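Local atomic coordinates of L544 (Acanthamoeba polyphaga mimivirus, PDB entry 4AMQ), a protein that is probably a metal-dependent nucleotidyltransferase of the virion, with a nucleotidyltransferase domain joined to a helical domain. Residues R32-N36 with K37-K41; L43-D47 with R48-Q52; L165-S169 with S170-A174; R366-N369 with I370-K373. One frame throughout, in Å; residues are numbered along the deposited sequence.

Interaction 1 (R32-N36 with K37-K41); sequences RYIKN and KILPK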
loop_
_atom_site.group_PDB
_atom_site.type_symbol
_atom_site.label_atom_id
_atom_site.label_comp_id
_atom_site.label_asym_id
_atom_site.label_seq_id
_atom_site.Cartn_x
_atom_site.Cartn_y
_atom_site.Cartn_z
ATOM N N ARG A 32 -1.081 -12.874 -18.159
ATOM C CA ARG A 32 -1.921 -12.715 -19.340
ATOM C C ARG A 32 -3.362 -12.420 -18.930
ATOM O O ARG A 32 -4.020 -11.563 -19.518
ATOM C CB ARG A 32 -1.860 -13.967 -20.220
ATOM C CG ARG A 32 -2.270 -13.743 -21.671
ATOM C CD ARG A 32 -1.076 -13.381 -22.550
ATOM N NE ARG A 32 -0.612 -12.009 -22.350
ATOM C CZ ARG A 32 -0.958 -10.985 -23.124
ATOM N NH1 ARG A 32 -1.774 -11.174 -24.154
ATOM N NH2 ARG A 32 -0.488 -9.770 -22.871
ATOM N N TYR A 33 -3.848 -13.134 -17.918
ATOM C CA TYR A 33 -5.188 -12.888 -17.397
ATOM C C TYR A 33 -5.318 -11.449 -16.910
ATOM O O TYR A 33 -6.310 -10.778 -17.191
ATOM C CB TYR A 33 -5.522 -13.857 -16.264
ATOM C CG TYR A 33 -6.844 -13.565 -15.589
ATOM C CD1 TYR A 33 -8.044 -13.955 -16.171
ATOM C CD2 TYR A 33 -6.893 -12.901 -14.369
ATOM C CE1 TYR A 33 -9.257 -13.690 -15.558
ATOM C CE2 TYR A 33 -8.099 -12.630 -13.750
ATOM C CZ TYR A 33 -9.278 -13.027 -14.348
ATOM O OH TYR A 33 -10.482 -12.760 -13.732
ATOM N N ILE A 34 -4.306 -10.982 -16.182
ATOM C CA ILE A 34 -4.286 -9.614 -15.679
ATOM C C ILE A 34 -4.292 -8.605 -16.825
ATOM O O ILE A 34 -5.117 -7.690 -16.852
ATOM C CB ILE A 34 -3.070 -9.367 -14.759
ATOM C CG1 ILE A 34 -3.234 -10.143 -13.448
ATOM C CG2 ILE A 34 -2.902 -7.882 -14.476
ATOM C CD1 ILE A 34 -2.063 -10.014 -12.497
ATOM N N LYS A 35 -3.381 -8.784 -17.775
ATOM C CA LYS A 35 -3.272 -7.876 -18.913
ATOM C C LYS A 35 -4.479 -7.932 -19.849
ATOM O O LYS A 35 -4.885 -6.915 -20.406
ATOM C CB LYS A 35 -1.995 -8.161 -19.702
ATOM C CG LYS A 35 -0.716 -7.853 -18.950
ATOM C CD LYS A 35 0.486 -8.328 -19.739
ATOM C CE LYS A 35 1.709 -7.478 -19.458
ATOM N NZ LYS A 35 2.886 -7.948 -20.238
ATOM N N ASN A 36 -5.054 -9.118 -20.020
ATOM C CA ASN A 36 -6.167 -9.287 -20.952
ATOM C C ASN A 36 -7.548 -9.027 -20.355
ATOM O O ASN A 36 -8.411 -8.446 -21.010
ATOM C CB ASN A 36 -6.141 -10.681 -21.584
ATOM C CG ASN A 36 -4.979 -10.868 -22.536
ATOM O OD1 ASN A 36 -4.362 -9.899 -22.982
ATOM N ND2 ASN A 36 -4.677 -12.120 -22.857
ATOM N N LYS A 37 -7.757 -9.461 -19.118
ATOM C CA LYS A 37 -9.088 -9.421 -18.524
ATOM C C LYS A 37 -9.282 -8.296 -17.508
ATOM O O LYS A 37 -10.387 -7.783 -17.351
ATOM C CB LYS A 37 -9.421 -10.772 -17.883
ATOM C CG LYS A 37 -9.268 -11.951 -18.831
ATOM C CD LYS A 37 -10.049 -11.716 -20.113
ATOM C CE LYS A 37 -9.850 -12.850 -21.104
ATOM N NZ LYS A 37 -10.552 -12.572 -22.388
ATOM N N ILE A 38 -8.210 -7.914 -16.820
ATOM C CA ILE A 38 -8.313 -6.899 -15.777
ATOM C C ILE A 38 -7.980 -5.493 -16.276
ATOM O O ILE A 38 -8.828 -4.603 -16.242
ATOM C CB ILE A 38 -7.431 -7.236 -14.558
ATOM C CG1 ILE A 38 -7.784 -8.620 -14.014
ATOM C CG2 ILE A 38 -7.606 -6.186 -13.473
ATOM C CD1 ILE A 38 -9.236 -8.756 -13.627
ATOM N N LEU A 39 -6.749 -5.302 -16.744
ATOM C CA LEU A 39 -6.270 -3.975 -17.137
ATOM C C LEU A 39 -7.159 -3.222 -18.138
ATOM O O LEU A 39 -7.381 -2.020 -17.985
ATOM C CB LEU A 39 -4.827 -4.045 -17.651
ATOM C CG LEU A 39 -3.773 -4.509 -16.640
ATOM C CD1 LEU A 39 -2.380 -4.263 -17.184
ATOM C CD2 LEU A 39 -3.958 -3.803 -15.309
ATOM N N PRO A 40 -7.667 -3.918 -19.170
ATOM C CA PRO A 40 -8.506 -3.204 -20.140
ATOM C C PRO A 40 -9.747 -2.620 -19.479
ATOM O O PRO A 40 -10.395 -1.733 -20.030
ATOM C CB PRO A 40 -8.906 -4.304 -21.129
ATOM C CG PRO A 40 -7.835 -5.333 -21.004
ATOM C CD PRO A 40 -7.460 -5.324 -19.553
ATOM N N LYS A 41 -10.069 -3.118 -18.292
ATOM C CA LYS A 41 -11.273 -2.694 -17.599
ATOM C C LYS A 41 -11.016 -1.534 -16.634
ATOM O O LYS A 41 -11.884 -0.682 -16.435
ATOM C CB LYS A 41 -11.890 -3.880 -16.859
ATOM C CG LYS A 41 -13.318 -3.661 -16.409
ATOM C CD LYS A 41 -14.183 -4.857 -16.769
ATOM C CE LYS A 41 -13.574 -6.151 -16.263
ATOM N NZ LYS A 41 -14.431 -7.324 -16.599
#

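Interaction 2 (L43-D47 with R48-Q52); sequences LVVPD and RDKYQ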
loop_
_atom_site.group_PDB
_atom_site.type_symbol
_atom_site.label_atom_id
_atom_site.label_comp_id
_atom_site.label_asym_id
_atom_site.label_seq_id
_atom_site.Cartn_x
_atom_site.Cartn_y
_atom_site.Cartn_z
ATOM N N LEU A 43 -7.984 0.495 -16.596
ATOM C CA LEU A 43 -7.130 1.563 -17.116
ATOM C C LEU A 43 -7.950 2.686 -17.748
ATOM O O LEU A 43 -9.011 2.447 -18.321
ATOM C CB LEU A 43 -6.123 1.013 -18.129
ATOM C CG LEU A 43 -4.992 0.130 -17.598
ATOM C CD1 LEU A 43 -4.205 -0.479 -18.745
ATOM C CD2 LEU A 43 -4.076 0.915 -16.673
ATOM N N VAL A 44 -7.457 3.915 -17.631
ATOM C CA VAL A 44 -8.093 5.055 -18.284
ATOM C C VAL A 44 -7.920 4.960 -19.801
ATOM O O VAL A 44 -8.861 5.192 -20.559
ATOM C CB VAL A 44 -7.518 6.389 -17.777
ATOM C CG1 VAL A 44 -8.052 7.547 -18.605
ATOM C CG2 VAL A 44 -7.848 6.580 -16.304
ATOM N N VAL A 45 -6.707 4.622 -20.230
ATOM C CA VAL A 45 -6.435 4.290 -21.624
ATOM C C VAL A 45 -5.800 2.902 -21.676
ATOM O O VAL A 45 -4.685 2.707 -21.198
ATOM C CB VAL A 45 -5.506 5.328 -22.293
ATOM C CG1 VAL A 45 -5.196 4.926 -23.725
ATOM C CG2 VAL A 45 -6.142 6.702 -22.260
ATOM N N PRO A 46 -6.526 1.924 -22.239
ATOM C CA PRO A 46 -6.136 0.508 -22.235
ATOM C C PRO A 46 -4.973 0.167 -23.165
ATOM O O PRO A 46 -4.306 -0.847 -22.949
ATOM C CB PRO A 46 -7.405 -0.205 -22.721
ATOM C CG PRO A 46 -8.509 0.797 -22.562
ATOM C CD PRO A 46 -7.869 2.118 -22.805
ATOM N N ASP A 47 -4.740 0.990 -24.184
ATOM C CA ASP A 47 -3.698 0.713 -25.172
ATOM C C ASP A 47 -2.366 0.368 -24.509
ATOM O O ASP A 47 -1.862 1.123 -23.678
ATOM C CB ASP A 47 -3.528 1.900 -26.123
ATOM C CG ASP A 47 -4.828 2.296 -26.803
ATOM O OD1 ASP A 47 -5.764 1.467 -26.830
ATOM O OD2 ASP A 47 -4.913 3.434 -27.316
ATOM N N ARG A 48 -1.799 -0.772 -24.891
ATOM C CA ARG A 48 -0.567 -1.272 -24.285
ATOM C C ARG A 48 0.579 -0.260 -24.324
ATOM O O ARG A 48 1.392 -0.194 -23.403
ATOM C CB ARG A 48 -0.134 -2.573 -24.962
ATOM C CG ARG A 48 1.024 -3.267 -24.266
ATOM C CD ARG A 48 0.637 -3.637 -22.846
ATOM N NE ARG A 48 1.755 -4.180 -22.081
ATOM C CZ ARG A 48 2.646 -3.435 -21.435
ATOM N NH1 ARG A 48 2.556 -2.109 -21.467
ATOM N NH2 ARG A 48 3.631 -4.014 -20.762
ATOM N N ASP A 49 0.643 0.522 -25.394
ATOM C CA ASP A 49 1.714 1.500 -25.554
ATOM C C ASP A 49 1.526 2.723 -24.657
ATOM O O ASP A 49 2.424 3.555 -24.541
ATOM C CB ASP A 49 1.837 1.919 -27.022
ATOM C CG ASP A 49 0.500 1.926 -27.741
ATOM O OD1 ASP A 49 -0.499 2.383 -27.144
ATOM O OD2 ASP A 49 0.444 1.463 -28.901
ATOM N N LYS A 50 0.364 2.823 -24.017
ATOM C CA LYS A 50 0.055 3.966 -23.161
ATOM C C LYS A 50 0.139 3.665 -21.658
ATOM O O LYS A 50 -0.216 4.511 -20.834
ATOM C CB LYS A 50 -1.330 4.529 -23.494
ATOM C CG LYS A 50 -1.451 5.121 -24.889
ATOM C CD LYS A 50 -0.518 6.307 -25.068
ATOM C CE LYS A 50 -0.693 6.939 -26.440
ATOM N NZ LYS A 50 -0.454 5.954 -27.533
ATOM N N TYR A 51 0.596 2.467 -21.300
ATOM C CA TYR A 51 0.785 2.136 -19.889
ATOM C C TYR A 51 2.055 1.335 -19.638
ATOM O O TYR A 51 2.490 0.558 -20.491
ATOM C CB TYR A 51 -0.446 1.426 -19.301
ATOM C CG TYR A 51 -0.556 -0.061 -19.580
ATOM C CD1 TYR A 51 0.218 -0.981 -18.881
ATOM C CD2 TYR A 51 -1.462 -0.549 -20.516
ATOM C CE1 TYR A 51 0.110 -2.344 -19.123
ATOM C CE2 TYR A 51 -1.579 -1.910 -20.761
ATOM C CZ TYR A 51 -0.792 -2.801 -20.061
ATOM O OH TYR A 51 -0.904 -4.153 -20.302
ATOM N N GLN A 52 2.652 1.542 -18.468
ATOM C CA GLN A 52 3.853 0.815 -18.087
ATOM C C GLN A 52 3.705 0.184 -16.708
ATOM O O GLN A 52 3.280 0.841 -15.754
ATOM C CB GLN A 52 5.072 1.736 -18.102
ATOM C CG GLN A 52 6.401 0.989 -18.060
ATOM C CD GLN A 52 7.169 1.077 -19.371
ATOM O OE1 GLN A 52 7.488 2.169 -19.843
ATOM N NE2 GLN A 52 7.473 -0.075 -19.961
#

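Interaction 3 (L165-S169 with S170-A174); sequences LRWTS and SEVLA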
loop_
_atom_site.group_PDB
_atom_site.type_symbol
_atom_site.label_atom_id
_atom_site.label_comp_id
_atom_site.label_asym_id
_atom_site.label_seq_id
_atom_site.Cartn_x
_atom_site.Cartn_y
_atom_site.Cartn_z
ATOM N N LEU A 165 -5.514 14.526 -0.882
ATOM C CA LEU A 165 -6.952 14.324 -0.975
ATOM C C LEU A 165 -7.309 12.958 -1.557
ATOM O O LEU A 165 -7.078 12.690 -2.738
ATOM C CB LEU A 165 -7.600 15.436 -1.801
ATOM C CG LEU A 165 -7.538 16.847 -1.210
ATOM C CD1 LEU A 165 -8.203 17.846 -2.139
ATOM C CD2 LEU A 165 -8.189 16.879 0.165
ATOM N N ARG A 166 -7.872 12.095 -0.717
ATOM C CA ARG A 166 -8.358 10.801 -1.173
ATOM C C ARG A 166 -9.862 10.884 -1.401
ATOM O O ARG A 166 -10.636 10.991 -0.450
ATOM C CB ARG A 166 -8.028 9.704 -0.154
ATOM C CG ARG A 166 -6.564 9.670 0.272
ATOM C CD ARG A 166 -6.206 8.377 1.004
ATOM N NE ARG A 166 -6.939 8.213 2.258
ATOM C CZ ARG A 166 -6.705 7.242 3.138
ATOM N NH1 ARG A 166 -5.754 6.349 2.906
ATOM N NH2 ARG A 166 -7.419 7.166 4.253
ATOM N N TRP A 167 -10.273 10.849 -2.663
ATOM C CA TRP A 167 -11.688 10.918 -3.009
ATOM C C TRP A 167 -12.307 9.521 -3.034
ATOM O O TRP A 167 -11.735 8.592 -3.606
ATOM C CB TRP A 167 -11.868 11.594 -4.374
ATOM C CG TRP A 167 -11.378 13.017 -4.419
ATOM C CD1 TRP A 167 -10.083 13.441 -4.320
ATOM C CD2 TRP A 167 -12.173 14.198 -4.584
ATOM N NE1 TRP A 167 -10.025 14.810 -4.404
ATOM C CE2 TRP A 167 -11.295 15.299 -4.566
ATOM C CE3 TRP A 167 -13.544 14.430 -4.737
ATOM C CZ2 TRP A 167 -11.740 16.613 -4.698
ATOM C CZ3 TRP A 167 -13.985 15.736 -4.869
ATOM C CH2 TRP A 167 -13.087 16.810 -4.848
ATOM N N THR A 168 -13.468 9.367 -2.404
ATOM C CA THR A 168 -14.236 8.134 -2.537
ATOM C C THR A 168 -14.996 8.181 -3.856
ATOM O O THR A 168 -15.109 9.243 -4.472
ATOM C CB THR A 168 -15.246 7.947 -1.388
ATOM O OG1 THR A 168 -16.155 9.053 -1.367
ATOM C CG2 THR A 168 -14.530 7.857 -0.046
ATOM N N SER A 169 -15.513 7.034 -4.287
ATOM C CA SER A 169 -16.282 6.963 -5.526
ATOM C C SER A 169 -17.494 7.884 -5.495
ATOM O O SER A 169 -17.810 8.532 -6.489
ATOM C CB SER A 169 -16.730 5.526 -5.809
ATOM O OG SER A 169 -15.643 4.730 -6.248
ATOM N N SER A 170 -18.174 7.934 -4.356
ATOM C CA SER A 170 -19.371 8.757 -4.226
ATOM C C SER A 170 -19.020 10.242 -4.206
ATOM O O SER A 170 -19.783 11.074 -4.693
ATOM C CB SER A 170 -20.154 8.382 -2.968
ATOM O OG SER A 170 -19.406 8.671 -1.802
ATOM N N GLU A 171 -17.865 10.569 -3.637
ATOM C CA GLU A 171 -17.389 11.948 -3.630
ATOM C C GLU A 171 -17.028 12.384 -5.047
ATOM O O GLU A 171 -17.244 13.535 -5.423
ATOM C CB GLU A 171 -16.193 12.113 -2.684
ATOM C CG GLU A 171 -16.561 12.025 -1.203
ATOM C CD GLU A 171 -15.355 12.090 -0.277
ATOM O OE1 GLU A 171 -14.210 12.076 -0.777
ATOM O OE2 GLU A 171 -15.553 12.152 0.955
ATOM N N VAL A 172 -16.486 11.457 -5.832
ATOM C CA VAL A 172 -16.146 11.741 -7.223
ATOM C C VAL A 172 -17.406 11.932 -8.060
ATOM O O VAL A 172 -17.527 12.914 -8.792
ATOM C CB VAL A 172 -15.278 10.628 -7.842
ATOM C CG1 VAL A 172 -15.142 10.835 -9.345
ATOM C CG2 VAL A 172 -13.910 10.598 -7.182
ATOM N N LEU A 173 -18.343 10.993 -7.942
ATOM C CA LEU A 173 -19.621 11.100 -8.637
ATOM C C LEU A 173 -20.355 12.384 -8.258
ATOM O O LEU A 173 -20.924 13.059 -9.117
ATOM C CB LEU A 173 -20.500 9.881 -8.348
ATOM C CG LEU A 173 -20.008 8.551 -8.918
ATOM C CD1 LEU A 173 -20.975 7.427 -8.567
ATOM C CD2 LEU A 173 -19.823 8.653 -10.428
ATOM N N ALA A 174 -20.341 12.718 -6.970
ATOM C CA ALA A 174 -20.955 13.956 -6.503
ATOM C C ALA A 174 -20.200 15.165 -7.047
ATOM O O ALA A 174 -20.772 16.243 -7.220
ATOM C CB ALA A 174 -20.994 13.993 -4.984
#

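Interaction 4 (R366-N369 with I370-K373); sequences RYIN and IIPK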
loop_
_atom_site.group_PDB
_atom_site.type_symbol
_atom_site.label_atom_id
_atom_site.label_comp_id
_atom_site.label_asym_id
_atom_site.label_seq_id
_atom_site.Cartn_x
_atom_site.Cartn_y
_atom_site.Cartn_z
ATOM N N ARG A 366 25.735 -10.034 7.086
ATOM C CA ARG A 366 26.601 -10.598 6.056
ATOM C C ARG A 366 26.874 -9.617 4.920
ATOM O O ARG A 366 28.023 -9.411 4.529
ATOM C CB ARG A 366 25.985 -11.871 5.486
ATOM C CG ARG A 366 26.662 -12.364 4.222
ATOM C CD ARG A 366 25.942 -13.570 3.663
ATOM N NE ARG A 366 25.814 -14.626 4.663
ATOM C CZ ARG A 366 25.097 -15.731 4.494
ATOM N NH1 ARG A 366 24.437 -15.929 3.359
ATOM N NH2 ARG A 366 25.038 -16.640 5.460
ATOM N N TYR A 367 25.814 -9.018 4.384
ATOM C CA TYR A 367 25.953 -8.127 3.239
ATOM C C TYR A 367 26.395 -6.715 3.624
ATOM O O TYR A 367 27.046 -6.026 2.836
ATOM C CB TYR A 367 24.670 -8.112 2.400
ATOM C CG TYR A 367 24.435 -9.419 1.677
ATOM C CD1 TYR A 367 25.069 -9.690 0.472
ATOM C CD2 TYR A 367 23.595 -10.390 2.207
ATOM C CE1 TYR A 367 24.866 -10.886 -0.191
ATOM C CE2 TYR A 367 23.388 -11.590 1.553
ATOM C CZ TYR A 367 24.024 -11.832 0.357
ATOM O OH TYR A 367 23.823 -13.024 -0.298
ATOM N N ILE A 368 26.054 -6.290 4.837
ATOM C CA ILE A 368 26.503 -4.989 5.317
ATOM C C ILE A 368 28.016 -5.008 5.544
ATOM O O ILE A 368 28.685 -3.982 5.418
ATOM C CB ILE A 368 25.771 -4.564 6.608
ATOM C CG1 ILE A 368 26.012 -3.082 6.899
ATOM C CG2 ILE A 368 26.203 -5.425 7.786
ATOM C CD1 ILE A 368 25.583 -2.165 5.777
ATOM N N ASN A 369 28.548 -6.183 5.866
ATOM C CA ASN A 369 29.985 -6.349 6.063
ATOM C C ASN A 369 30.739 -6.408 4.743
ATOM O O ASN A 369 31.968 -6.375 4.719
ATOM C CB ASN A 369 30.284 -7.600 6.890
ATOM C CG ASN A 369 29.992 -7.407 8.362
ATOM O OD1 ASN A 369 29.825 -6.281 8.831
ATOM N ND2 ASN A 369 29.942 -8.507 9.105
ATOM N N ILE A 370 29.995 -6.509 3.648
ATOM C CA ILE A 370 30.591 -6.474 2.321
ATOM C C ILE A 370 30.846 -5.026 1.913
ATOM O O ILE A 370 31.706 -4.740 1.080
ATOM C CB ILE A 370 29.699 -7.184 1.284
ATOM C CG1 ILE A 370 29.607 -8.677 1.611
ATOM C CG2 ILE A 370 30.240 -6.990 -0.119
ATOM C CD1 ILE A 370 28.891 -9.493 0.561
ATOM N N ILE A 371 30.093 -4.118 2.525
ATOM C CA ILE A 371 30.270 -2.685 2.318
ATOM C C ILE A 371 31.343 -2.147 3.262
ATOM O O ILE A 371 31.446 -2.594 4.402
ATOM C CB ILE A 371 28.944 -1.932 2.559
ATOM C CG1 ILE A 371 27.870 -2.418 1.581
ATOM C CG2 ILE A 371 29.141 -0.429 2.444
ATOM C CD1 ILE A 371 26.502 -1.815 1.809
ATOM N N PRO A 372 32.169 -1.203 2.778
ATOM C CA PRO A 372 33.215 -0.590 3.611
ATOM C C PRO A 372 32.645 0.258 4.754
ATOM O O PRO A 372 31.783 1.101 4.502
ATOM C CB PRO A 372 33.967 0.308 2.621
ATOM C CG PRO A 372 33.671 -0.275 1.267
ATOM C CD PRO A 372 32.268 -0.789 1.367
ATOM N N LYS A 373 33.136 0.048 5.975
ATOM C CA LYS A 373 32.629 0.738 7.166
ATOM C C LYS A 373 32.398 2.240 6.968
ATOM O O LYS A 373 31.443 2.807 7.513
ATOM C CB LYS A 373 33.567 0.502 8.357
ATOM C CG LYS A 373 33.205 1.288 9.624
ATOM C CD LYS A 373 31.903 0.796 10.247
ATOM C CE LYS A 373 31.457 1.685 11.404
ATOM N NZ LYS A 373 30.131 2.320 11.142
#

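Interaction 1 (R32-N36 with K37-K41)
Tyr33 O receives Lys37 N at 2.7 Å, an ordinary i to i+4 helix bond, but one residue on the pattern widens: Ile34 O takes the amide of Leu39, five residues ahead, at 2.9 Å (Leu39 N-H...O 173°). Ile34 O also accepts Ile38 N at 3.1 Å, which comes from above its carbonyl plane, so two amides grip one carbonyl. This pi-type turn is followed directly by Pro40, which has no N-H to bond to the turn before, and the helix kinks there; Pro40 CD lies close to Lys35 O, at 3.1 Å. A pi-type turn running into a proline kink is thus set within helix 28-42 of the nucleotidyltransferase domain, and the short axes of residues 32-36 and 37-41 diverge by 24°. On the outer flank Tyr33 holds CG anti to its amide nitrogen (chi1 174°), which lays the ring alongside the next turn. Lys37 CB sits over one face, 4.1 Å from the centroid of the Tyr33 ring in a CH-pi contact, and Lys37 CG comes to 3.5 Å from Tyr33 CD1 before the lysine chain bends away. Ile38 CG1 approaches the ring obliquely, 4.0 Å from Tyr33 CE2, while the phenol OH bonds to Gln98. Toward the sheet, the CG2 branch of Ile34 meets Leu39 CG at 4.1 Å. Ile34 and Ile38 both rest on Phe212 of strand 209-217, whereas Leu39 and the aliphatic part of Lys35 cover Tyr51; the lysine's ammonium group pairs with Glu31.

Interaction 2 (L43-D47 with R48-Q52)
A type I beta turn, Asp47 to Lys50, closes the loop between helix 28-42 and the edge strand 51-54. Its defining bond runs from Lys50 N to Asp47 O at 2.8 Å, with the donor standing above the carbonyl plane. The turn also brings Asp49 OD1 to 3.2 Å from Asp47 CB, and the two carboxylates lie near each other; Lys50 NZ, at 3.6 Å from Asp49 OD1, forms a salt bridge that should offset part of this like charge. Lys50 CB and CG lie against the CG1 branch of Val45, CB at 3.9 Å from Val45 CG1. Tyr51 carries the second half of the contact. With chi1 at 81° its CG lies between the backbone N and carbonyl carbon, which turns the ring toward Leu43 and Pro46. There Leu43 crosses it at about a right angle, its CD1 methyl packed tightly at 3.3 Å from Tyr51 CD2. Pro46 O faces the ring's edge in plane, 3.7 Å from Tyr51 CE2, and Arg48 NH1 lies 3.4 Å above the plane of the Tyr51 ring, offset toward its rim. Strand 51-54 pairs antiparallel with strand 66-72, and the type I turn leads from helix 28-42 into this edge strand of the mixed sheet.

Interaction 3 (L165-S169 with S170-A174)
Thr168 and Glu171 form a capping box at the start of helix 169-174, where strand 164-167 gives way to the helix and the short axes of 165-167 and 170-174 stand at 86°. Two reciprocal bonds make the box. Glu171 N donates to Thr168 OG1 at 3.2 Å, the hydroxyl being placed for this by a chi1 of 59°; in return Thr168 N donates to Glu171 OE1, also at 3.2 Å and fairly straight (166°), meeting the carboxylate from above its plane. The glutamate chain is extended beyond CG and passes snugly by the hydroxyl, with Glu171 CG 3.0 Å from Thr168 OG1. Regular backbone bonds continue the helix, from Val172 N to Thr168 O and from Leu173 N to Ser169 O, both at 2.9 Å. The Ser169 hydroxyl bonds to Leu101 O of strand 99-108, and Trp167 NE1 to Cys106 O. Glu171 OE1 also pairs with Lys177 in a salt bridge, which would favour the ionised carboxylate. Among apolar and aromatic contacts, Trp167 CB presses on the CG2 branch of Val172 at 3.6 Å, and the indole stacks edge-to-face with Phe187. A separate polar approach is made by Glu171 O, which meets the indole edge in plane, 3.9 Å from Trp167 CE3.

Interaction 4 (R366-N369 with I370-K373)
Tyr367 O and Ile368 O each take an amide three residues ahead as helix 334-368 tightens near its C-terminal end: Ile370 N bonds weakly to Tyr367 O at 3.1 Å, and Ile371 N reaches Ile368 O at 3.2 Å. This second donor stands 70° out of the carbonyl plane, a steep approach far from the usual helical one, and at Ile371 the backbone swings into an extended conformation. On the side chains, Tyr367 and Ile370 lie side by side and point the same way, both having CG or CG1 anti to the carbonyl carbon (chi1 -69° and -65°). The Ile370 CD1 methyl thereby touches Tyr367 CD1 at 3.8 Å, and Ile370 CG1 lies 3.4 Å from Arg366 O. The pair sits where the long helix of the helical domain passes into a short loop before helix 373-376, with Ile261 of helix 259-272 against both residues. Tyr367 sends its OH on to Gln264. A second pair faces helix 248-254: the terminal methyls of Ile368 and Ile371 meet with CD1 4.1 Å from CD1, the two chains crossing at a slant, and Leu251 packs on both. Asn369, on the exposed flank, offers OD1 to Arg376 in a weak bond.

Interactions 1 and 2 follow each other in the chain and touch: Leu39 CD1 lies 3.5 Å from Tyr51 OH, so helix 28-42 packs back on the edge strand it leads to, while Lys35 NZ and Arg48 NH2 bring like charges to 4.0 Å. Both stand back from the two manganese ions, one bound by Asp66 and Asp68, the other by these two and Asp213; the side chains of Ile34 and Leu43 are about 12 and 13 Å from a manganese. Interaction 3 lies by the other outermost strand of the same sheet, with the Ser169 side chain about 8 Å from the magnesium at Phe93, Asp96 and Ile99. Interaction 4 belongs to the helical domain, its centre 42 to 48 Å from the others.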